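Cys-Gly metallodipeptidase DUG1 (Saccharomyces cerevisiae, PDB 4G1P) hydrolyses Cys-Gly as a zinc- or manganese-dependent dipeptidase and is the catalytic component of the complex that degrades glutathione. Local coordinates at residues S79-I84 with E168-S173; Y100-V105 with T136-P141. All coordinates share one frame; numbering follows the deposited sequence.

Contact 1 (S79-I84 with E168-S173); sequences SLPPVI and EGMEES. With ZN (zinc ion), chain B; GLY (glycine), chain D.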
ATOM      1  N   SER A  79       9.873 -20.059  13.373  1.00 22.98           N
ATOM      2  CA  SER A  79       9.226 -20.537  14.594  1.00 25.01           C
ATOM      3  C   SER A  79       8.264 -19.468  15.110  1.00 25.94           C
ATOM      4  O   SER A  79       8.469 -18.285  14.878  1.00 24.69           O
ATOM      5  CB  SER A  79      10.250 -20.861  15.683  1.00 23.41           C
ATOM      6  OG  SER A  79      11.225 -21.789  15.245  1.00 25.50           O
ATOM      7  N   LEU A  80       7.213 -19.883  15.805  1.00 27.60           N
ATOM      8  CA  LEU A  80       6.283 -18.940  16.422  1.00 26.37           C
ATOM      9  C   LEU A  80       6.873 -18.406  17.722  1.00 23.59           C
ATOM     10  O   LEU A  80       7.679 -19.091  18.349  1.00 22.38           O
ATOM     11  CB  LEU A  80       4.940 -19.627  16.707  1.00 27.16           C
ATOM     12  CG  LEU A  80       4.099 -19.982  15.478  1.00 31.06           C
ATOM     13  CD1 LEU A  80       3.182 -21.148  15.778  1.00 28.59           C
ATOM     14  CD2 LEU A  80       3.302 -18.783  14.983  1.00 26.63           C
ATOM     15  N   PRO A  81       6.478 -17.181  18.126  1.00 25.45           N
ATOM     16  CA  PRO A  81       6.810 -16.639  19.454  1.00 20.24           C
ATOM     17  C   PRO A  81       6.323 -17.602  20.513  1.00 21.02           C
ATOM     18  O   PRO A  81       5.220 -18.111  20.371  1.00 20.73           O
ATOM     19  CB  PRO A  81       5.974 -15.364  19.534  1.00 18.73           C
ATOM     20  CG  PRO A  81       5.707 -14.982  18.134  1.00 21.13           C
ATOM     21  CD  PRO A  81       5.663 -16.245  17.331  1.00 23.38           C
ATOM     22  N   PRO A  82       7.130 -17.862  21.549  1.00 21.80           N
ATOM     23  CA  PRO A  82       6.787 -18.818  22.611  1.00 21.59           C
ATOM     24  C   PRO A  82       5.656 -18.315  23.506  1.00 21.60           C
ATOM     25  O   PRO A  82       5.594 -17.114  23.738  1.00 23.78           O
ATOM     26  CB  PRO A  82       8.080 -18.895  23.428  1.00 21.74           C
ATOM     27  CG  PRO A  82       8.746 -17.599  23.187  1.00 18.91           C
ATOM     28  CD  PRO A  82       8.449 -17.252  21.768  1.00 19.41           C
ATOM     29  N   VAL A  83       4.776 -19.191  23.983  1.00 19.47           N
ATOM     30  CA  VAL A  83       3.785 -18.762  24.963  1.00 22.86           C
ATOM     31  C   VAL A  83       4.456 -18.928  26.297  1.00 25.22           C
ATOM     32  O   VAL A  83       5.154 -19.920  26.508  1.00 28.59           O
ATOM     33  CB  VAL A  83       2.485 -19.590  24.948  1.00 21.78           C
ATOM     34  CG1 VAL A  83       1.569 -19.125  26.055  1.00 18.84           C
ATOM     35  CG2 VAL A  83       1.779 -19.433  23.636  1.00 21.77           C
ATOM     36  N   ILE A  84       4.277 -17.954  27.183  1.00 21.46           N
ATOM     37  CA  ILE A  84       5.034 -17.924  28.423  1.00 22.67           C
ATOM     38  C   ILE A  84       4.173 -18.352  29.589  1.00 22.42           C
ATOM     39  O   ILE A  84       3.246 -17.654  29.961  1.00 21.32           O
ATOM     40  CB  ILE A  84       5.565 -16.522  28.725  1.00 23.06           C
ATOM     41  CG1 ILE A  84       6.435 -16.010  27.572  1.00 21.30           C
ATOM     42  CG2 ILE A  84       6.347 -16.545  30.019  1.00 22.12           C
ATOM     43  CD1 ILE A  84       6.896 -14.574  27.745  1.00 20.38           C
ATOM     44  N   GLU A 168       1.165 -14.758  25.447  1.00 17.76           N
ATOM     45  CA  GLU A 168       1.508 -15.151  24.077  1.00 20.67           C
ATOM     46  C   GLU A 168       2.110 -13.976  23.332  1.00 21.25           C
ATOM     47  O   GLU A 168       2.079 -12.846  23.825  1.00 19.94           O
ATOM     48  CB  GLU A 168       0.285 -15.671  23.304  1.00 21.59           C
ATOM     49  CG  GLU A 168      -0.735 -14.582  22.960  1.00 21.53           C
ATOM     50  CD  GLU A 168      -1.605 -14.929  21.764  1.00 21.34           C
ATOM     51  OE1 GLU A 168      -1.093 -15.533  20.802  1.00 21.62           O
ATOM     52  OE2 GLU A 168      -2.804 -14.595  21.782  1.00 20.38           O
ATOM     53  N   GLY A 169       2.643 -14.251  22.141  1.00 21.23           N
ATOM     54  CA  GLY A 169       3.250 -13.232  21.302  1.00 19.10           C
ATOM     55  C   GLY A 169       2.747 -13.277  19.865  1.00 22.28           C
ATOM     56  O   GLY A 169       3.452 -12.882  18.928  1.00 18.29           O
ATOM     57  N   MET A 170       1.519 -13.754  19.686  1.00 19.00           N
ATOM     58  CA  MET A 170       0.908 -13.775  18.366  1.00 19.02           C
ATOM     59  C   MET A 170      -0.481 -13.150  18.379  1.00 22.40           C
ATOM     60  O   MET A 170      -1.268 -13.371  17.459  1.00 22.30           O
ATOM     61  CB  MET A 170       0.820 -15.207  17.818  1.00 21.38           C
ATOM     62  CG  MET A 170       2.116 -15.756  17.224  1.00 23.12           C
ATOM     63  SD  MET A 170       2.697 -14.841  15.780  1.00 23.86           S
ATOM     64  CE  MET A 170       1.669 -15.504  14.487  1.00 27.24           C
ATOM     65  N   GLU A 171      -0.793 -12.370  19.410  1.00 21.25           N
ATOM     66  CA  GLU A 171      -2.154 -11.841  19.527  1.00 23.62           C
ATOM     67  C   GLU A 171      -2.508 -10.908  18.374  1.00 21.63           C
ATOM     68  O   GLU A 171      -3.634 -10.921  17.889  1.00 23.22           O
ATOM     69  CB  GLU A 171      -2.375 -11.142  20.865  1.00 19.80           C
ATOM     70  CG  GLU A 171      -3.829 -11.067  21.312  1.00 24.27           C
ATOM     71  CD  GLU A 171      -4.532  -9.763  20.919  1.00 29.14           C
ATOM     72  OE1 GLU A 171      -3.926  -8.927  20.206  1.00 25.33           O
ATOM     73  OE2 GLU A 171      -5.705  -9.580  21.329  1.00 28.24           O
ATOM     74  N   GLU A 172      -1.538 -10.121  17.927  1.00 18.01           N
ATOM     75  CA  GLU A 172      -1.780  -9.181  16.838  1.00 23.34           C
ATOM     76  C   GLU A 172      -1.696  -9.877  15.475  1.00 20.57           C
ATOM     77  O   GLU A 172      -1.788  -9.230  14.433  1.00 20.65           O
ATOM     78  CB  GLU A 172      -0.796  -8.000  16.906  1.00 21.61           C
ATOM     79  CG  GLU A 172      -0.764  -7.258  18.239  1.00 16.87           C
ATOM     80  CD  GLU A 172      -1.987  -6.368  18.451  1.00 19.95           C
ATOM     81  OE1 GLU A 172      -2.865  -6.324  17.564  1.00 20.53           O
ATOM     82  OE2 GLU A 172      -2.075  -5.712  19.511  1.00 17.97           O
ATOM     83  N   SER A 173      -1.533 -11.194  15.501  1.00 18.00           N
ATOM     84  CA  SER A 173      -1.373 -11.989  14.292  1.00 21.60           C
ATOM     85  C   SER A 173      -2.188 -13.288  14.369  1.00 26.72           C
ATOM     86  O   SER A 173      -1.709 -14.368  13.997  1.00 22.25           O
ATOM     87  CB  SER A 173       0.110 -12.303  14.059  1.00 19.54           C
ATOM     88  OG  SER A 173       0.894 -11.120  14.043  1.00 20.79           O
TER
HETATM   89 ZN    ZN B 501      -4.017  -4.981  19.479  1.00 21.94          ZN
HETATM   90  N   GLY D 503      -6.586  -5.168  19.746  1.00 20.01           N
HETATM   91  CA  GLY D 503      -5.875  -6.430  19.677  1.00 20.23           C
HETATM   92  C   GLY D 503      -6.652  -7.268  18.698  1.00 30.28           C
HETATM   93  O   GLY D 503      -7.365  -8.192  19.078  1.00 32.61           O
HETATM   94  O   HOH W   1       2.697 -16.654  20.888  1.00 20.56           O

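Contact 2 (Y100-V105 with T136-P141); sequences YGHYDV and TDDTGP. With ZN (zinc ion), chain B.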
ATOM      1  N   TYR A 100      -3.835 -13.841  31.578  1.00 18.43           N
ATOM      2  CA  TYR A 100      -3.389 -13.874  30.191  1.00 16.04           C
ATOM      3  C   TYR A 100      -3.196 -12.465  29.653  1.00 20.16           C
ATOM      4  O   TYR A 100      -3.960 -11.545  29.992  1.00 19.18           O
ATOM      5  CB  TYR A 100      -4.429 -14.586  29.340  1.00 15.89           C
ATOM      6  CG  TYR A 100      -4.365 -14.262  27.865  1.00 18.88           C
ATOM      7  CD1 TYR A 100      -5.022 -13.146  27.340  1.00 18.46           C
ATOM      8  CD2 TYR A 100      -3.678 -15.089  26.990  1.00 18.03           C
ATOM      9  CE1 TYR A 100      -4.956 -12.849  26.005  1.00 19.04           C
ATOM     10  CE2 TYR A 100      -3.625 -14.809  25.649  1.00 19.07           C
ATOM     11  CZ  TYR A 100      -4.263 -13.690  25.162  1.00 18.83           C
ATOM     12  OH  TYR A 100      -4.206 -13.420  23.825  1.00 18.67           O
ATOM     13  N   GLY A 101      -2.195 -12.315  28.787  1.00 19.21           N
ATOM     14  CA  GLY A 101      -1.938 -11.077  28.071  1.00 15.42           C
ATOM     15  C   GLY A 101      -1.058 -11.370  26.868  1.00 20.07           C
ATOM     16  O   GLY A 101      -0.775 -12.532  26.553  1.00 21.97           O
ATOM     17  N   HIS A 102      -0.605 -10.335  26.182  1.00 15.44           N
ATOM     18  CA  HIS A 102       0.223 -10.580  25.018  1.00 16.74           C
ATOM     19  C   HIS A 102       1.344  -9.581  24.869  1.00 17.84           C
ATOM     20  O   HIS A 102       1.168  -8.377  25.095  1.00 15.33           O
ATOM     21  CB  HIS A 102      -0.617 -10.668  23.740  1.00 18.05           C
ATOM     22  CG  HIS A 102      -1.241  -9.375  23.307  1.00 21.06           C
ATOM     23  ND1 HIS A 102      -0.597  -8.476  22.482  1.00 16.45           N
ATOM     24  CD2 HIS A 102      -2.475  -8.860  23.535  1.00 20.30           C
ATOM     25  CE1 HIS A 102      -1.398  -7.450  22.247  1.00 17.69           C
ATOM     26  NE2 HIS A 102      -2.545  -7.661  22.871  1.00 18.18           N
ATOM     27  N   TYR A 103       2.503 -10.093  24.477  1.00 16.42           N
ATOM     28  CA  TYR A 103       3.698  -9.273  24.428  1.00 14.66           C
ATOM     29  C   TYR A 103       4.115  -8.808  23.036  1.00 16.18           C
ATOM     30  O   TYR A 103       5.063  -8.035  22.917  1.00 19.05           O
ATOM     31  CB  TYR A 103       4.848  -9.975  25.121  1.00 12.88           C
ATOM     32  CG  TYR A 103       5.261 -11.293  24.519  1.00 18.14           C
ATOM     33  CD1 TYR A 103       6.073 -11.340  23.389  1.00 16.54           C
ATOM     34  CD2 TYR A 103       4.883 -12.506  25.110  1.00 17.72           C
ATOM     35  CE1 TYR A 103       6.478 -12.554  22.839  1.00 16.96           C
ATOM     36  CE2 TYR A 103       5.289 -13.719  24.571  1.00 18.75           C
ATOM     37  CZ  TYR A 103       6.092 -13.733  23.431  1.00 19.30           C
ATOM     38  OH  TYR A 103       6.508 -14.923  22.884  1.00 18.44           O
ATOM     39  N   ASP A 104       3.437  -9.280  21.992  1.00 15.15           N
ATOM     40  CA  ASP A 104       3.686  -8.778  20.647  1.00 15.12           C
ATOM     41  C   ASP A 104       2.863  -7.522  20.494  1.00 16.61           C
ATOM     42  O   ASP A 104       2.005  -7.252  21.333  1.00 15.17           O
ATOM     43  CB  ASP A 104       3.324  -9.797  19.561  1.00 15.23           C
ATOM     44  CG  ASP A 104       1.852 -10.192  19.587  1.00 20.43           C
ATOM     45  OD1 ASP A 104       1.364 -10.669  20.637  1.00 19.72           O
ATOM     46  OD2 ASP A 104       1.174 -10.034  18.548  1.00 22.18           O
ATOM     47  N   VAL A 105       3.133  -6.759  19.432  1.00 17.87           N
ATOM     48  CA  VAL A 105       2.557  -5.427  19.236  1.00 15.69           C
ATOM     49  C   VAL A 105       2.352  -5.109  17.761  1.00 15.59           C
ATOM     50  O   VAL A 105       3.031  -5.656  16.902  1.00 14.98           O
ATOM     51  CB  VAL A 105       3.481  -4.323  19.820  1.00 16.48           C
ATOM     52  CG1 VAL A 105       3.593  -4.433  21.337  1.00 13.16           C
ATOM     53  CG2 VAL A 105       4.868  -4.377  19.180  1.00 13.22           C
ATOM     54  N   THR A 136      -0.327   0.405  25.942  1.00 16.98           N
ATOM     55  CA  THR A 136      -1.643  -0.024  26.411  1.00 16.09           C
ATOM     56  C   THR A 136      -2.062  -1.380  25.826  1.00 17.15           C
ATOM     57  O   THR A 136      -2.845  -2.102  26.427  1.00 21.55           O
ATOM     58  CB  THR A 136      -2.743   1.030  26.133  1.00 16.88           C
ATOM     59  OG1 THR A 136      -3.837   0.826  27.028  1.00 16.39           O
ATOM     60  CG2 THR A 136      -3.268   0.922  24.714  1.00 16.65           C
ATOM     61  N   ASP A 137      -1.525  -1.733  24.666  1.00 17.09           N
ATOM     62  CA  ASP A 137      -1.955  -2.929  23.961  1.00 16.89           C
ATOM     63  C   ASP A 137      -0.716  -3.694  23.529  1.00 17.42           C
ATOM     64  O   ASP A 137      -0.268  -3.533  22.389  1.00 15.97           O
ATOM     65  CB  ASP A 137      -2.795  -2.512  22.743  1.00 15.66           C
ATOM     66  CG  ASP A 137      -3.293  -3.693  21.917  1.00 17.01           C
ATOM     67  OD1 ASP A 137      -3.202  -4.845  22.375  1.00 18.47           O
ATOM     68  OD2 ASP A 137      -3.799  -3.461  20.796  1.00 17.27           O
ATOM     69  N   ASP A 138      -0.161  -4.537  24.404  1.00 15.50           N
ATOM     70  CA  ASP A 138      -0.749  -4.938  25.681  1.00 16.21           C
ATOM     71  C   ASP A 138       0.357  -5.031  26.741  1.00 15.30           C
ATOM     72  O   ASP A 138       0.197  -5.691  27.762  1.00 12.50           O
ATOM     73  CB  ASP A 138      -1.409  -6.321  25.515  1.00 17.33           C
ATOM     74  CG  ASP A 138      -2.196  -6.787  26.762  1.00 19.97           C
ATOM     75  OD1 ASP A 138      -2.930  -5.978  27.381  1.00 20.76           O
ATOM     76  OD2 ASP A 138      -2.082  -7.977  27.114  1.00 17.35           O
ATOM     77  N   THR A 139       1.483  -4.372  26.493  1.00 15.46           N
ATOM     78  CA  THR A 139       2.668  -4.563  27.337  1.00 15.19           C
ATOM     79  C   THR A 139       2.577  -3.896  28.736  1.00 15.72           C
ATOM     80  O   THR A 139       3.021  -4.463  29.734  1.00 14.10           O
ATOM     81  CB  THR A 139       3.951  -4.148  26.577  1.00 14.39           C
ATOM     82  OG1 THR A 139       4.046  -4.923  25.380  1.00 13.15           O
ATOM     83  CG2 THR A 139       5.181  -4.394  27.401  1.00 12.19           C
ATOM     84  N   GLY A 140       1.990  -2.707  28.803  1.00 13.92           N
ATOM     85  CA  GLY A 140       1.708  -2.093  30.084  1.00 14.13           C
ATOM     86  C   GLY A 140       0.888  -2.981  31.017  1.00 17.07           C
ATOM     87  O   GLY A 140       1.334  -3.298  32.128  1.00 14.39           O
ATOM     88  N   PRO A 141      -0.319  -3.389  30.575  1.00 17.00           N
ATOM     89  CA  PRO A 141      -1.165  -4.228  31.432  1.00 17.55           C
ATOM     90  C   PRO A 141      -0.489  -5.547  31.793  1.00 17.05           C
ATOM     91  O   PRO A 141      -0.505  -5.919  32.963  1.00 17.18           O
ATOM     92  CB  PRO A 141      -2.403  -4.478  30.563  1.00 18.35           C
ATOM     93  CG  PRO A 141      -2.433  -3.317  29.612  1.00 16.80           C
ATOM     94  CD  PRO A 141      -1.000  -3.030  29.315  1.00 15.10           C
TER
HETATM   95 ZN    ZN B 501      -4.017  -4.981  19.479  1.00 21.94          ZN
HETATM   96  O   HOH W   2       2.045  -6.072  23.947  1.00 12.93           O

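Contact 1 (S79-I84 with E168-S173)
P81 and M170 meet at about a right angle. The proline ring lies against the first part of the methionine side chain, with P81 CD 3.6 Å from M170 CG. M170 CG sits beside its own backbone N (chi1 -80°), and the chain bends again at chi2 and chi3. These bends lead the sulfur past P81 and carry M170 CE to 3.7 Å from L80 CD2. P81 CG also comes to 3.2 Å from G169 O. One water joins the two backbones. It donates to P81 O at 3.0 Å and accepts from G169 N at 2.7 Å. E168 contributes its aliphatic part: its CB lies 4.1 Å from V83 CG2. Its carboxylate leads away from 79-84 and turns to Y100 and S175, while M170 N gives E168 OE1 a weak bond. The far end of 168-173 reaches the catalytic centre, where E172 OE2 binds zinc at 2.1 Å and E171 is the probable proton acceptor. Strands 83-88 and 162-168 are antiparallel neighbours in the central sheet. The loop leaving the second carries this Glu-Glu pair, as in the catalytic domain of M20 metallopeptidases.

Contact 2 (Y100-V105 with T136-P141)
H102 meets both D137 and D138, one at the edge of its ring and one over a face. It belongs to the His-X-Asp motif of the M20 peptidases, H102 to D104, at the end of strand 96-102. The two aspartates lie near the start of helix 135-154 and are joined by a cis peptide bond. D137 OD1 comes to the ring edge, in plane, 2.9 Å from H102 NE2. The hydrogen bond is weak and far from straight, and the D137 carboxylate stands almost upright to the ring, at 86°. Its other oxygen, OD2, binds zinc at 2.0 Å. In related enzymes this histidine binds the second zinc, a role in which NE2 would not donate to D137; here D137 and D200 bind that zinc. D138 instead sets its CB over the ring in a CH-pi contact, 3.3 Å from the ring centroid of H102. The CG of D138 is anti to its backbone N (chi1 -174°), which sends the carboxylate across to the strand. There OD2 uses its anti lone pair to accept the N-H of H102 (D138 OD2 to H102 N 2.9 Å), with an N-H...O angle of 153°. D138 OD2 also lies against the CA of G101, where no side chain intervenes. H102 ND1 donates to D104 O at 3.1 Å, approaching from above the carbonyl plane, and further fixes the ring's rotation. With an alanine here, D104 O and D137 OD1 would probably lose their ring partners, and a gap is likely to open where the ring face met D138 CB. T139 OG1 is hydrogen-bonded to K45 NZ. A water links the two backbones and T139: it donates to H102 O and D104 O and accepts from T139 OG1 and from D138 N, the last at 2.7 Å.

In the fold
Contacts 1 and 2 lie side by side, their centres 11 Å apart. Both reach the same sheet, where strand 162-168 lies between 83-88 and 96-102. Two tyrosines of contact 2 reach into contact 1. Y103 OH is 2.5 Å from P82 O, and Y100 OH is 2.7 Å from E168 OE2; both are probable hydrogen bonds. The D104 carboxylate accepts the backbone N-H groups of E171 and E172, which ties the His-X-Asp motif to the Glu-Glu loop. The E171 side chain also packs against H102. The two contacts share one zinc: E172 comes from contact 1, D137 from contact 2, and H450 completes the protein ligands. The bound glycine touches both D137 and E171.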